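Local coordinates for 450aa long hypothetical fmu protein (PDB 2YXL) that probably methylates cytidine in RNA at the 5-position of the base, as a member of the RsmB/NOP family of S-adenosyl-L-methionine-dependent methyltransferases, at residues A[188-193]-A[277-282]; A[197-202]-A[212-217]; A[202-207]-A[233-238]. All coordinates share one frame; numbering follows the deposited sequence.

Contact 1 of 3, residues A[188-193]-A[277-282]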
ATOM      1  N   SER A 188       9.772   3.113  -3.760  1.00 41.36           N
ATOM      2  CA  SER A 188      10.732   2.095  -3.375  1.00 40.93           C
ATOM      3  C   SER A 188      10.679   0.904  -4.331  1.00 40.71           C
ATOM      4  O   SER A 188       9.606   0.361  -4.599  1.00 40.74           O
ATOM      5  CB  SER A 188      10.469   1.655  -1.938  1.00 40.79           C
ATOM      6  OG  SER A 188      11.467   0.755  -1.492  1.00 41.31           O
ATOM      7  N   ILE A 189      11.841   0.510  -4.850  1.00 40.55           N
ATOM      8  CA  ILE A 189      11.950  -0.616  -5.788  1.00 40.48           C
ATOM      9  C   ILE A 189      13.062  -1.586  -5.387  1.00 40.58           C
ATOM     10  O   ILE A 189      14.026  -1.197  -4.727  1.00 40.57           O
ATOM     11  CB  ILE A 189      12.179  -0.153  -7.263  1.00 40.53           C
ATOM     12  CG1 ILE A 189      13.462   0.687  -7.393  1.00 40.50           C
ATOM     13  CG2 ILE A 189      10.962   0.605  -7.798  1.00 40.19           C
ATOM     14  CD1 ILE A 189      13.972   0.832  -8.818  1.00 40.40           C
ATOM     15  N   ARG A 190      12.917  -2.851  -5.780  1.00 40.64           N
ATOM     16  CA  ARG A 190      13.966  -3.846  -5.572  1.00 40.59           C
ATOM     17  C   ARG A 190      14.593  -4.233  -6.905  1.00 40.85           C
ATOM     18  O   ARG A 190      13.891  -4.393  -7.907  1.00 40.87           O
ATOM     19  CB  ARG A 190      13.425  -5.090  -4.861  1.00 40.52           C
ATOM     20  CG  ARG A 190      14.510  -5.917  -4.179  1.00 40.28           C
ATOM     21  CD  ARG A 190      13.997  -7.252  -3.643  1.00 40.30           C
ATOM     22  NE  ARG A 190      13.808  -8.236  -4.707  1.00 39.45           N
ATOM     23  CZ  ARG A 190      12.627  -8.684  -5.130  1.00 39.27           C
ATOM     24  NH1 ARG A 190      11.495  -8.258  -4.575  1.00 39.15           N
ATOM     25  NH2 ARG A 190      12.580  -9.575  -6.107  1.00 38.99           N
ATOM     26  N   VAL A 191      15.916  -4.373  -6.906  1.00 41.05           N
ATOM     27  CA  VAL A 191      16.659  -4.802  -8.086  1.00 41.27           C
ATOM     28  C   VAL A 191      16.732  -6.330  -8.125  1.00 41.57           C
ATOM     29  O   VAL A 191      17.155  -6.968  -7.157  1.00 41.59           O
ATOM     30  CB  VAL A 191      18.083  -4.175  -8.122  1.00 41.26           C
ATOM     31  CG1 VAL A 191      18.950  -4.818  -9.202  1.00 41.02           C
ATOM     32  CG2 VAL A 191      17.996  -2.674  -8.344  1.00 41.10           C
ATOM     33  N   ASN A 192      16.302  -6.901  -9.247  1.00 41.92           N
ATOM     34  CA  ASN A 192      16.335  -8.344  -9.465  1.00 42.25           C
ATOM     35  C   ASN A 192      17.756  -8.819  -9.767  1.00 42.49           C
ATOM     36  O   ASN A 192      18.219  -8.740 -10.909  1.00 42.52           O
ATOM     37  CB  ASN A 192      15.365  -8.723 -10.597  1.00 42.25           C
ATOM     38  CG  ASN A 192      15.286 -10.229 -10.845  1.00 42.40           C
ATOM     39  OD1 ASN A 192      14.824 -10.661 -11.900  1.00 42.57           O
ATOM     40  ND2 ASN A 192      15.724 -11.025  -9.879  1.00 42.40           N
ATOM     41  N   THR A 193      18.435  -9.315  -8.731  1.00 42.83           N
ATOM     42  CA  THR A 193      19.828  -9.769  -8.833  1.00 43.22           C
ATOM     43  C   THR A 193      19.997 -10.934  -9.804  1.00 43.46           C
ATOM     44  O   THR A 193      21.088 -11.174 -10.320  1.00 43.54           O
ATOM     45  CB  THR A 193      20.400 -10.187  -7.462  1.00 43.22           C
ATOM     46  OG1 THR A 193      19.548 -11.175  -6.865  1.00 43.51           O
ATOM     47  CG2 THR A 193      20.516  -8.984  -6.538  1.00 43.01           C
ATOM     48  N   LEU A 277      12.302 -14.435  -2.728  1.00 39.79           N
ATOM     49  CA  LEU A 277      12.722 -15.735  -2.198  1.00 39.61           C
ATOM     50  C   LEU A 277      13.485 -16.532  -3.253  1.00 39.58           C
ATOM     51  O   LEU A 277      14.485 -17.183  -2.945  1.00 39.66           O
ATOM     52  CB  LEU A 277      11.518 -16.543  -1.698  1.00 39.67           C
ATOM     53  CG  LEU A 277      10.690 -16.062  -0.498  1.00 39.53           C
ATOM     54  CD1 LEU A 277       9.366 -16.812  -0.447  1.00 39.64           C
ATOM     55  CD2 LEU A 277      11.434 -16.214   0.823  1.00 39.26           C
ATOM     56  N   ALA A 278      13.011 -16.460  -4.498  1.00 39.42           N
ATOM     57  CA  ALA A 278      13.654 -17.124  -5.632  1.00 39.27           C
ATOM     58  C   ALA A 278      15.062 -16.589  -5.929  1.00 39.12           C
ATOM     59  O   ALA A 278      15.943 -17.351  -6.337  1.00 39.17           O
ATOM     60  CB  ALA A 278      12.777 -17.023  -6.863  1.00 39.26           C
ATOM     61  N   GLU A 279      15.263 -15.285  -5.726  1.00 38.96           N
ATOM     62  CA  GLU A 279      16.578 -14.656  -5.879  1.00 38.82           C
ATOM     63  C   GLU A 279      17.567 -15.213  -4.864  1.00 38.50           C
ATOM     64  O   GLU A 279      18.704 -15.535  -5.206  1.00 38.47           O
ATOM     65  CB  GLU A 279      16.492 -13.139  -5.696  1.00 38.85           C
ATOM     66  CG  GLU A 279      15.766 -12.389  -6.796  1.00 39.16           C
ATOM     67  CD  GLU A 279      15.967 -10.883  -6.703  1.00 39.30           C
ATOM     68  OE1 GLU A 279      17.132 -10.429  -6.605  1.00 40.30           O
ATOM     69  OE2 GLU A 279      14.961 -10.149  -6.740  1.00 39.20           O
ATOM     70  N   LEU A 280      17.117 -15.318  -3.616  1.00 38.22           N
ATOM     71  CA  LEU A 280      17.937 -15.832  -2.519  1.00 37.94           C
ATOM     72  C   LEU A 280      18.255 -17.318  -2.669  1.00 37.79           C
ATOM     73  O   LEU A 280      19.292 -17.786  -2.203  1.00 37.79           O
ATOM     74  CB  LEU A 280      17.250 -15.572  -1.179  1.00 37.86           C
ATOM     75  CG  LEU A 280      17.127 -14.105  -0.764  1.00 37.62           C
ATOM     76  CD1 LEU A 280      16.094 -13.954   0.334  1.00 36.86           C
ATOM     77  CD2 LEU A 280      18.484 -13.546  -0.327  1.00 37.08           C
ATOM     78  N   MET A 281      17.353 -18.047  -3.320  1.00 37.65           N
ATOM     79  CA  MET A 281      17.553 -19.464  -3.619  1.00 37.47           C
ATOM     80  C   MET A 281      18.304 -19.626  -4.937  1.00 37.28           C
ATOM     81  O   MET A 281      18.541 -20.749  -5.391  1.00 37.23           O
ATOM     82  CB  MET A 281      16.208 -20.191  -3.678  1.00 37.50           C
ATOM     83  CG  MET A 281      15.478 -20.254  -2.346  1.00 37.47           C
ATOM     84  SD  MET A 281      13.690 -20.431  -2.509  1.00 37.59           S
ATOM     85  CE  MET A 281      13.544 -22.159  -2.974  1.00 36.89           C
ATOM     86  N   LYS A 282      18.665 -18.491  -5.539  1.00 37.01           N
ATOM     87  CA  LYS A 282      19.415 -18.430  -6.802  1.00 36.77           C
ATOM     88  C   LYS A 282      18.797 -19.296  -7.906  1.00 36.36           C
ATOM     89  O   LYS A 282      19.496 -20.042  -8.598  1.00 36.29           O
ATOM     90  CB  LYS A 282      20.904 -18.755  -6.585  1.00 36.78           C
ATOM     91  CG  LYS A 282      21.594 -17.856  -5.557  1.00 37.06           C
ATOM     92  CD  LYS A 282      23.113 -17.963  -5.627  1.00 37.13           C
ATOM     93  CE  LYS A 282      23.699 -16.888  -6.532  1.00 37.86           C
ATOM     94  NZ  LYS A 282      25.184 -16.992  -6.619  1.00 38.40           N
TER
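The carboxylate of E279, on helix 272-280, is shared between R190 of strand 186-191 and T193 in the loop that follows it, with a separate set of donors for each oxygen. OE2 receives the guanidinium of R190 in a salt bridge. R190 NH2 lies 2.5 Å from E279 OE2, which sits in the guanidinium plane and is met nearly along its C-O bond; R190 NE adds a weak hydrogen bond to the same oxygen at 3.0 Å. Because both R190 nitrogens converge on OE2, this is not a two-pronged pair, and the two planes are turned 46° apart. E279 OE1 takes two hydrogen bonds from T193: N, at 2.7 Å, arrives from above the carboxylate plane, whereas OG1, at 2.5 Å, is met by the anti lone pair of E279 OE1. With chi1 at 55°, OG1 is kept close to its own N, and both donors reach one acceptor. The third guanidinium nitrogen, R190 NH1, bonds to Q244 OE1 and weakly to G272 O, in the predicted S-adenosyl-L-methionine-binding loop. The buried carboxylate thus joins the ferredoxin-like domain to the Rossmann-type methyltransferase domain, with R190 touching I221 of strand 221-225 and L277 and A278 packing on I287 of strand 286-290.

Contact 2 of 3, residues A[197-202]-A[212-217]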
ATOM      1  N   ASN A 197      22.365  -6.150 -11.936  1.00 45.65           N
ATOM      2  CA  ASN A 197      23.019  -5.693 -10.708  1.00 45.86           C
ATOM      3  C   ASN A 197      22.688  -4.233 -10.390  1.00 45.89           C
ATOM      4  O   ASN A 197      22.280  -3.476 -11.275  1.00 45.92           O
ATOM      5  CB  ASN A 197      24.534  -5.936 -10.744  1.00 45.97           C
ATOM      6  CG  ASN A 197      25.287  -4.835 -11.454  1.00 46.30           C
ATOM      7  OD1 ASN A 197      25.372  -4.816 -12.681  1.00 46.81           O
ATOM      8  ND2 ASN A 197      25.857  -3.916 -10.682  1.00 46.73           N
ATOM      9  N   VAL A 198      22.881  -3.851  -9.129  1.00 45.92           N
ATOM     10  CA  VAL A 198      22.415  -2.564  -8.597  1.00 46.00           C
ATOM     11  C   VAL A 198      22.951  -1.334  -9.344  1.00 46.19           C
ATOM     12  O   VAL A 198      22.166  -0.501  -9.812  1.00 46.14           O
ATOM     13  CB  VAL A 198      22.696  -2.441  -7.077  1.00 45.92           C
ATOM     14  CG1 VAL A 198      22.124  -1.142  -6.529  1.00 45.86           C
ATOM     15  CG2 VAL A 198      22.104  -3.627  -6.329  1.00 45.91           C
ATOM     16  N   GLU A 199      24.275  -1.228  -9.457  1.00 46.38           N
ATOM     17  CA  GLU A 199      24.912  -0.061 -10.077  1.00 46.59           C
ATOM     18  C   GLU A 199      24.473   0.147 -11.527  1.00 46.60           C
ATOM     19  O   GLU A 199      24.252   1.282 -11.958  1.00 46.59           O
ATOM     20  CB  GLU A 199      26.442  -0.154  -9.989  1.00 46.73           C
ATOM     21  CG  GLU A 199      27.028   0.138  -8.601  1.00 47.38           C
ATOM     22  CD  GLU A 199      26.731   1.547  -8.098  1.00 48.37           C
ATOM     23  OE1 GLU A 199      26.383   1.687  -6.905  1.00 48.65           O
ATOM     24  OE2 GLU A 199      26.841   2.514  -8.888  1.00 49.04           O
ATOM     25  N   GLU A 200      24.348  -0.954 -12.263  1.00 46.63           N
ATOM     26  CA  GLU A 200      23.859  -0.943 -13.640  1.00 46.68           C
ATOM     27  C   GLU A 200      22.458  -0.329 -13.716  1.00 46.54           C
ATOM     28  O   GLU A 200      22.178   0.485 -14.601  1.00 46.55           O
ATOM     29  CB  GLU A 200      23.865  -2.370 -14.199  1.00 46.84           C
ATOM     30  CG  GLU A 200      23.148  -2.566 -15.532  1.00 47.48           C
ATOM     31  CD  GLU A 200      22.546  -3.961 -15.675  1.00 48.31           C
ATOM     32  OE1 GLU A 200      22.369  -4.418 -16.825  1.00 48.76           O
ATOM     33  OE2 GLU A 200      22.246  -4.600 -14.641  1.00 48.24           O
ATOM     34  N   VAL A 201      21.593  -0.718 -12.777  1.00 46.32           N
ATOM     35  CA  VAL A 201      20.237  -0.174 -12.677  1.00 46.09           C
ATOM     36  C   VAL A 201      20.261   1.309 -12.291  1.00 46.03           C
ATOM     37  O   VAL A 201      19.585   2.125 -12.922  1.00 46.06           O
ATOM     38  CB  VAL A 201      19.362  -0.992 -11.686  1.00 46.09           C
ATOM     39  CG1 VAL A 201      18.055  -0.271 -11.378  1.00 45.89           C
ATOM     40  CG2 VAL A 201      19.084  -2.384 -12.238  1.00 45.96           C
ATOM     41  N   ILE A 202      21.044   1.648 -11.266  1.00 45.95           N
ATOM     42  CA  ILE A 202      21.218   3.040 -10.835  1.00 45.93           C
ATOM     43  C   ILE A 202      21.639   3.938 -12.005  1.00 46.09           C
ATOM     44  O   ILE A 202      21.057   5.006 -12.214  1.00 46.20           O
ATOM     45  CB  ILE A 202      22.229   3.161  -9.657  1.00 45.95           C
ATOM     46  CG1 ILE A 202      21.635   2.553  -8.380  1.00 45.72           C
ATOM     47  CG2 ILE A 202      22.638   4.622  -9.424  1.00 45.64           C
ATOM     48  CD1 ILE A 202      22.585   2.532  -7.194  1.00 45.78           C
ATOM     49  N   VAL A 212      17.995   8.990  -7.452  1.00 42.40           N
ATOM     50  CA  VAL A 212      18.062   7.662  -6.839  1.00 42.13           C
ATOM     51  C   VAL A 212      18.849   7.676  -5.525  1.00 42.00           C
ATOM     52  O   VAL A 212      19.942   8.244  -5.452  1.00 42.05           O
ATOM     53  CB  VAL A 212      18.711   6.624  -7.796  1.00 42.17           C
ATOM     54  CG1 VAL A 212      18.477   5.203  -7.296  1.00 41.88           C
ATOM     55  CG2 VAL A 212      18.180   6.781  -9.219  1.00 42.12           C
ATOM     56  N   VAL A 213      18.282   7.054  -4.493  1.00 41.71           N
ATOM     57  CA  VAL A 213      18.984   6.856  -3.222  1.00 41.52           C
ATOM     58  C   VAL A 213      18.938   5.384  -2.796  1.00 41.21           C
ATOM     59  O   VAL A 213      17.868   4.794  -2.643  1.00 41.09           O
ATOM     60  CB  VAL A 213      18.481   7.810  -2.089  1.00 41.69           C
ATOM     61  CG1 VAL A 213      16.968   7.813  -1.992  1.00 41.64           C
ATOM     62  CG2 VAL A 213      19.108   7.448  -0.739  1.00 41.56           C
ATOM     63  N   ARG A 214      20.122   4.810  -2.629  1.00 40.83           N
ATOM     64  CA  ARG A 214      20.288   3.410  -2.290  1.00 40.38           C
ATOM     65  C   ARG A 214      20.038   3.186  -0.799  1.00 40.19           C
ATOM     66  O   ARG A 214      20.495   3.968   0.037  1.00 39.93           O
ATOM     67  CB  ARG A 214      21.700   2.966  -2.675  1.00 40.37           C
ATOM     68  CG  ARG A 214      21.881   1.470  -2.740  1.00 40.44           C
ATOM     69  CD  ARG A 214      23.212   1.088  -3.347  1.00 39.28           C
ATOM     70  NE  ARG A 214      23.316  -0.365  -3.416  1.00 38.68           N
ATOM     71  CZ  ARG A 214      24.397  -1.040  -3.790  1.00 38.25           C
ATOM     72  NH1 ARG A 214      24.352  -2.365  -3.809  1.00 37.71           N
ATOM     73  NH2 ARG A 214      25.512  -0.405  -4.145  1.00 37.30           N
ATOM     74  N   SER A 215      19.301   2.122  -0.477  1.00 40.09           N
ATOM     75  CA  SER A 215      19.018   1.755   0.913  1.00 39.98           C
ATOM     76  C   SER A 215      20.268   1.264   1.630  1.00 40.03           C
ATOM     77  O   SER A 215      21.047   0.489   1.077  1.00 40.01           O
ATOM     78  CB  SER A 215      17.934   0.677   0.982  1.00 40.10           C
ATOM     79  OG  SER A 215      17.947   0.006   2.235  1.00 39.94           O
ATOM     80  N   GLU A 216      20.441   1.718   2.868  1.00 40.05           N
ATOM     81  CA  GLU A 216      21.575   1.323   3.693  1.00 40.02           C
ATOM     82  C   GLU A 216      21.334  -0.004   4.399  1.00 40.01           C
ATOM     83  O   GLU A 216      22.284  -0.649   4.851  1.00 40.12           O
ATOM     84  CB  GLU A 216      21.892   2.406   4.720  1.00 40.06           C
ATOM     85  CG  GLU A 216      22.351   3.718   4.107  1.00 40.46           C
ATOM     86  CD  GLU A 216      22.876   4.701   5.137  1.00 41.42           C
ATOM     87  OE1 GLU A 216      23.152   5.862   4.758  1.00 42.17           O
ATOM     88  OE2 GLU A 216      23.021   4.319   6.320  1.00 41.62           O
ATOM     89  N   ARG A 217      20.068  -0.406   4.490  1.00 39.91           N
ATOM     90  CA  ARG A 217      19.688  -1.619   5.208  1.00 39.88           C
ATOM     91  C   ARG A 217      19.638  -2.831   4.284  1.00 40.04           C
ATOM     92  O   ARG A 217      20.042  -3.927   4.671  1.00 40.02           O
ATOM     93  CB  ARG A 217      18.347  -1.428   5.921  1.00 39.80           C
ATOM     94  CG  ARG A 217      18.371  -0.337   6.979  1.00 38.97           C
ATOM     95  CD  ARG A 217      17.123  -0.367   7.843  1.00 37.28           C
ATOM     96  NE  ARG A 217      17.059   0.806   8.707  1.00 35.79           N
ATOM     97  CZ  ARG A 217      16.304   1.873   8.470  1.00 35.14           C
ATOM     98  NH1 ARG A 217      16.327   2.893   9.316  1.00 35.07           N
ATOM     99  NH2 ARG A 217      15.522   1.922   7.396  1.00 34.30           N
TER
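V198 and R214 approach from opposite directions, and V198 lies against the flat end of the arginine. Its CG1 sits over one face of the R214 guanidinium, 3.3 Å above the plane and displaced toward the rim, with R214 NE the nearest atom at 3.4 Å; V198 CG2 lies 3.6 Å from R214 NH1. R214 reaches this position as an extended chain from CG to NE, CG being anti to the backbone N (chi1 -164°). E199 comes across the arginine at about a right angle. A bend at chi2 (-61°) swings its carboxylate back, bringing OE1 to 3.6 Å from R214 NH2 in a long salt bridge whose two planes stand 57° apart. I202, one turn on from V198, also crosses R214 at roughly a right angle, with CD1 4.2 Å from R214 CD, and its CG1 meets V212 CG1 at 4.3 Å. Helix 198-207 here runs antiparallel to strand 212-214 and lies across one face of the sheet, as expected for the first split beta-alpha-beta unit of a ferredoxin-like fold. The chemistry is mixed: valine and isoleucine cover the aliphatic chain and one face of the arginine, while NE of its polar end donates a hydrogen bond to P219 O. The loose E199 pairing is therefore likely to contribute charge attraction more than directional fixing.

Contact 3 of 3, residues A[202-207]-A[233-238]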
ATOM      1  N   ILE A 202      21.044   1.648 -11.266  1.00 45.95           N
ATOM      2  CA  ILE A 202      21.218   3.040 -10.835  1.00 45.93           C
ATOM      3  C   ILE A 202      21.639   3.938 -12.005  1.00 46.09           C
ATOM      4  O   ILE A 202      21.057   5.006 -12.214  1.00 46.20           O
ATOM      5  CB  ILE A 202      22.229   3.161  -9.657  1.00 45.95           C
ATOM      6  CG1 ILE A 202      21.635   2.553  -8.380  1.00 45.72           C
ATOM      7  CG2 ILE A 202      22.638   4.622  -9.424  1.00 45.64           C
ATOM      8  CD1 ILE A 202      22.585   2.532  -7.194  1.00 45.78           C
ATOM      9  N   GLY A 203      22.636   3.489 -12.768  1.00 46.12           N
ATOM     10  CA  GLY A 203      23.110   4.211 -13.951  1.00 46.11           C
ATOM     11  C   GLY A 203      22.042   4.426 -15.011  1.00 46.16           C
ATOM     12  O   GLY A 203      21.935   5.516 -15.575  1.00 46.14           O
ATOM     13  N   GLU A 204      21.254   3.384 -15.276  1.00 46.22           N
ATOM     14  CA  GLU A 204      20.163   3.447 -16.251  1.00 46.36           C
ATOM     15  C   GLU A 204      19.055   4.404 -15.798  1.00 46.30           C
ATOM     16  O   GLU A 204      18.441   5.083 -16.625  1.00 46.34           O
ATOM     17  CB  GLU A 204      19.587   2.049 -16.510  1.00 46.38           C
ATOM     18  CG  GLU A 204      18.677   1.951 -17.739  1.00 46.60           C
ATOM     19  CD  GLU A 204      17.853   0.670 -17.775  1.00 46.66           C
ATOM     20  OE1 GLU A 204      18.396  -0.410 -17.454  1.00 47.29           O
ATOM     21  OE2 GLU A 204      16.658   0.743 -18.135  1.00 46.87           O
ATOM     22  N   LEU A 205      18.811   4.452 -14.488  1.00 46.22           N
ATOM     23  CA  LEU A 205      17.844   5.384 -13.907  1.00 46.15           C
ATOM     24  C   LEU A 205      18.360   6.822 -13.933  1.00 46.21           C
ATOM     25  O   LEU A 205      17.616   7.750 -14.259  1.00 46.24           O
ATOM     26  CB  LEU A 205      17.485   4.980 -12.475  1.00 46.15           C
ATOM     27  CG  LEU A 205      16.648   3.715 -12.259  1.00 45.99           C
ATOM     28  CD1 LEU A 205      16.706   3.298 -10.801  1.00 45.62           C
ATOM     29  CD2 LEU A 205      15.204   3.915 -12.709  1.00 45.85           C
ATOM     30  N   GLU A 206      19.637   6.997 -13.594  1.00 46.18           N
ATOM     31  CA  GLU A 206      20.277   8.313 -13.632  1.00 46.21           C
ATOM     32  C   GLU A 206      20.558   8.774 -15.065  1.00 46.09           C
ATOM     33  O   GLU A 206      20.907   9.936 -15.290  1.00 46.08           O
ATOM     34  CB  GLU A 206      21.554   8.328 -12.786  1.00 46.22           C
ATOM     35  CG  GLU A 206      21.292   8.252 -11.282  1.00 46.40           C
ATOM     36  CD  GLU A 206      22.557   8.332 -10.440  1.00 46.48           C
ATOM     37  OE1 GLU A 206      22.456   8.756  -9.268  1.00 46.86           O
ATOM     38  OE2 GLU A 206      23.647   7.974 -10.937  1.00 47.00           O
ATOM     39  N   GLU A 207      20.399   7.862 -16.025  1.00 45.98           N
ATOM     40  CA  GLU A 207      20.465   8.201 -17.448  1.00 45.87           C
ATOM     41  C   GLU A 207      19.226   9.012 -17.831  1.00 45.71           C
ATOM     42  O   GLU A 207      19.293   9.900 -18.682  1.00 45.71           O
ATOM     43  CB  GLU A 207      20.562   6.938 -18.306  1.00 45.90           C
ATOM     44  CG  GLU A 207      21.475   7.070 -19.518  1.00 46.02           C
ATOM     45  CD  GLU A 207      22.952   6.949 -19.165  1.00 46.28           C
ATOM     46  OE1 GLU A 207      23.279   6.261 -18.175  1.00 46.50           O
ATOM     47  OE2 GLU A 207      23.786   7.539 -19.885  1.00 46.34           O
ATOM     48  N   SER A 233       9.260   1.957 -19.004  1.00 41.26           N
ATOM     49  CA  SER A 233      10.596   1.721 -18.464  1.00 41.15           C
ATOM     50  C   SER A 233      11.233   0.465 -19.049  1.00 41.08           C
ATOM     51  O   SER A 233      10.617  -0.605 -19.066  1.00 41.09           O
ATOM     52  CB  SER A 233      10.539   1.609 -16.939  1.00 41.14           C
ATOM     53  OG  SER A 233      11.732   1.043 -16.423  1.00 41.07           O
ATOM     54  N   SER A 234      12.471   0.606 -19.521  1.00 40.93           N
ATOM     55  CA  SER A 234      13.237  -0.519 -20.049  1.00 40.79           C
ATOM     56  C   SER A 234      13.578  -1.510 -18.942  1.00 40.71           C
ATOM     57  O   SER A 234      13.469  -2.721 -19.131  1.00 40.70           O
ATOM     58  CB  SER A 234      14.516  -0.031 -20.736  1.00 40.77           C
ATOM     59  OG  SER A 234      14.218   0.733 -21.891  1.00 40.75           O
ATOM     60  N   ALA A 235      13.975  -0.979 -17.786  1.00 40.59           N
ATOM     61  CA  ALA A 235      14.352  -1.791 -16.631  1.00 40.55           C
ATOM     62  C   ALA A 235      13.206  -2.661 -16.117  1.00 40.52           C
ATOM     63  O   ALA A 235      13.423  -3.810 -15.731  1.00 40.49           O
ATOM     64  CB  ALA A 235      14.888  -0.907 -15.514  1.00 40.55           C
ATOM     65  N   PHE A 236      11.992  -2.112 -16.117  1.00 40.49           N
ATOM     66  CA  PHE A 236      10.823  -2.842 -15.632  1.00 40.44           C
ATOM     67  C   PHE A 236      10.357  -3.918 -16.611  1.00 40.43           C
ATOM     68  O   PHE A 236      10.050  -5.040 -16.202  1.00 40.43           O
ATOM     69  CB  PHE A 236       9.673  -1.887 -15.298  1.00 40.47           C
ATOM     70  CG  PHE A 236       8.479  -2.572 -14.688  1.00 40.44           C
ATOM     71  CD1 PHE A 236       8.474  -2.925 -13.340  1.00 40.42           C
ATOM     72  CD2 PHE A 236       7.364  -2.878 -15.463  1.00 40.52           C
ATOM     73  CE1 PHE A 236       7.378  -3.567 -12.771  1.00 40.42           C
ATOM     74  CE2 PHE A 236       6.260  -3.519 -14.904  1.00 40.65           C
ATOM     75  CZ  PHE A 236       6.267  -3.863 -13.554  1.00 40.61           C
ATOM     76  N   ASN A 237      10.304  -3.571 -17.896  1.00 40.40           N
ATOM     77  CA  ASN A 237       9.827  -4.489 -18.935  1.00 40.35           C
ATOM     78  C   ASN A 237      10.799  -5.629 -19.244  1.00 40.23           C
ATOM     79  O   ASN A 237      10.426  -6.615 -19.885  1.00 40.25           O
ATOM     80  CB  ASN A 237       9.466  -3.721 -20.212  1.00 40.40           C
ATOM     81  CG  ASN A 237       8.225  -2.852 -20.046  1.00 40.59           C
ATOM     82  OD1 ASN A 237       7.271  -3.224 -19.357  1.00 40.65           O
ATOM     83  ND2 ASN A 237       8.232  -1.688 -20.688  1.00 40.83           N
ATOM     84  N   GLU A 238      12.039  -5.483 -18.786  1.00 40.06           N
ATOM     85  CA  GLU A 238      13.039  -6.542 -18.882  1.00 39.93           C
ATOM     86  C   GLU A 238      13.111  -7.344 -17.582  1.00 39.75           C
ATOM     87  O   GLU A 238      13.828  -8.340 -17.500  1.00 39.73           O
ATOM     88  CB  GLU A 238      14.411  -5.961 -19.238  1.00 39.92           C
ATOM     89  CG  GLU A 238      14.523  -5.480 -20.683  1.00 40.05           C
ATOM     90  CD  GLU A 238      15.705  -4.549 -20.918  1.00 40.11           C
ATOM     91  OE1 GLU A 238      16.240  -3.987 -19.936  1.00 40.48           O
ATOM     92  OE2 GLU A 238      16.095  -4.373 -22.092  1.00 40.32           O
TER
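Beside A235, which packs against E204 of the facing helix, the short helix 234-237 is opened by S233, whose OG is gripped by two groups. It accepts from F236 N at 3.2 Å, the capping bond of an N-cap residue, and is also hydrogen-bonded to Y228 OH. Helices 198-207 and 234-237 correspond to the two helices of a ferredoxin-like beta-alpha-beta-beta-alpha-beta fold, the second reduced here to little more than one turn, and E204 reaches from one to the other. Its CG stands anti to the backbone N (chi1 -166°) and the chain beyond is extended, which carries the carboxylate straight across to the first turn of helix 234-237. There OE2 does most of the touching: it lies 3.5 Å from S234 CB, 3.6 Å from A235 CB and 3.2 Å from A235 N. An acidic oxygen at the N-terminal end of this short helix is probably favoured by the helix dipole. The carboxylate of E238 is also close, with its OE1 4.9 Å from E204 OE1. K240, which touches the E204 side chain and makes a weak, long ion pair with E238, may moderate this like-charge proximity. An alanine here in place of E204, lacking the carboxylate, would probably leave S234 CB and A235 CB without their cover from helix 198-207 and the N-terminal turn without a negative charge facing it. F236 of the same short helix packs on F303 and R306 of helix 294-306 and meets the ring of F230 edge to face. Within the contact itself, the A235 methyl faces both carboxylate oxygens, its CB being 4.0 Å from E204 OE1 as well.

Overall arrangement
The three contacts lie on the same side of the chain's centre, their own centres 12 to 16 Å apart. Strand 186-191, helix 198-207, strand 212-214 and helix 234-237 follow in that order before helix 272-280. Contacts 2 and 3 share I202 and use successive parts of helix 198-207, and both fall within the chain interval spanned by contact 1. V191 packs on V201 and I189 on L205, so that strand 186-191 ties the helix to the four-stranded antiparallel sheet. Contacts 2 and 3 thus lie within the ferredoxin-like unit itself, whereas contact 1 docks that unit on the methyltransferase domain, with the side chain of R190 about 8 Å from bound sinefungin.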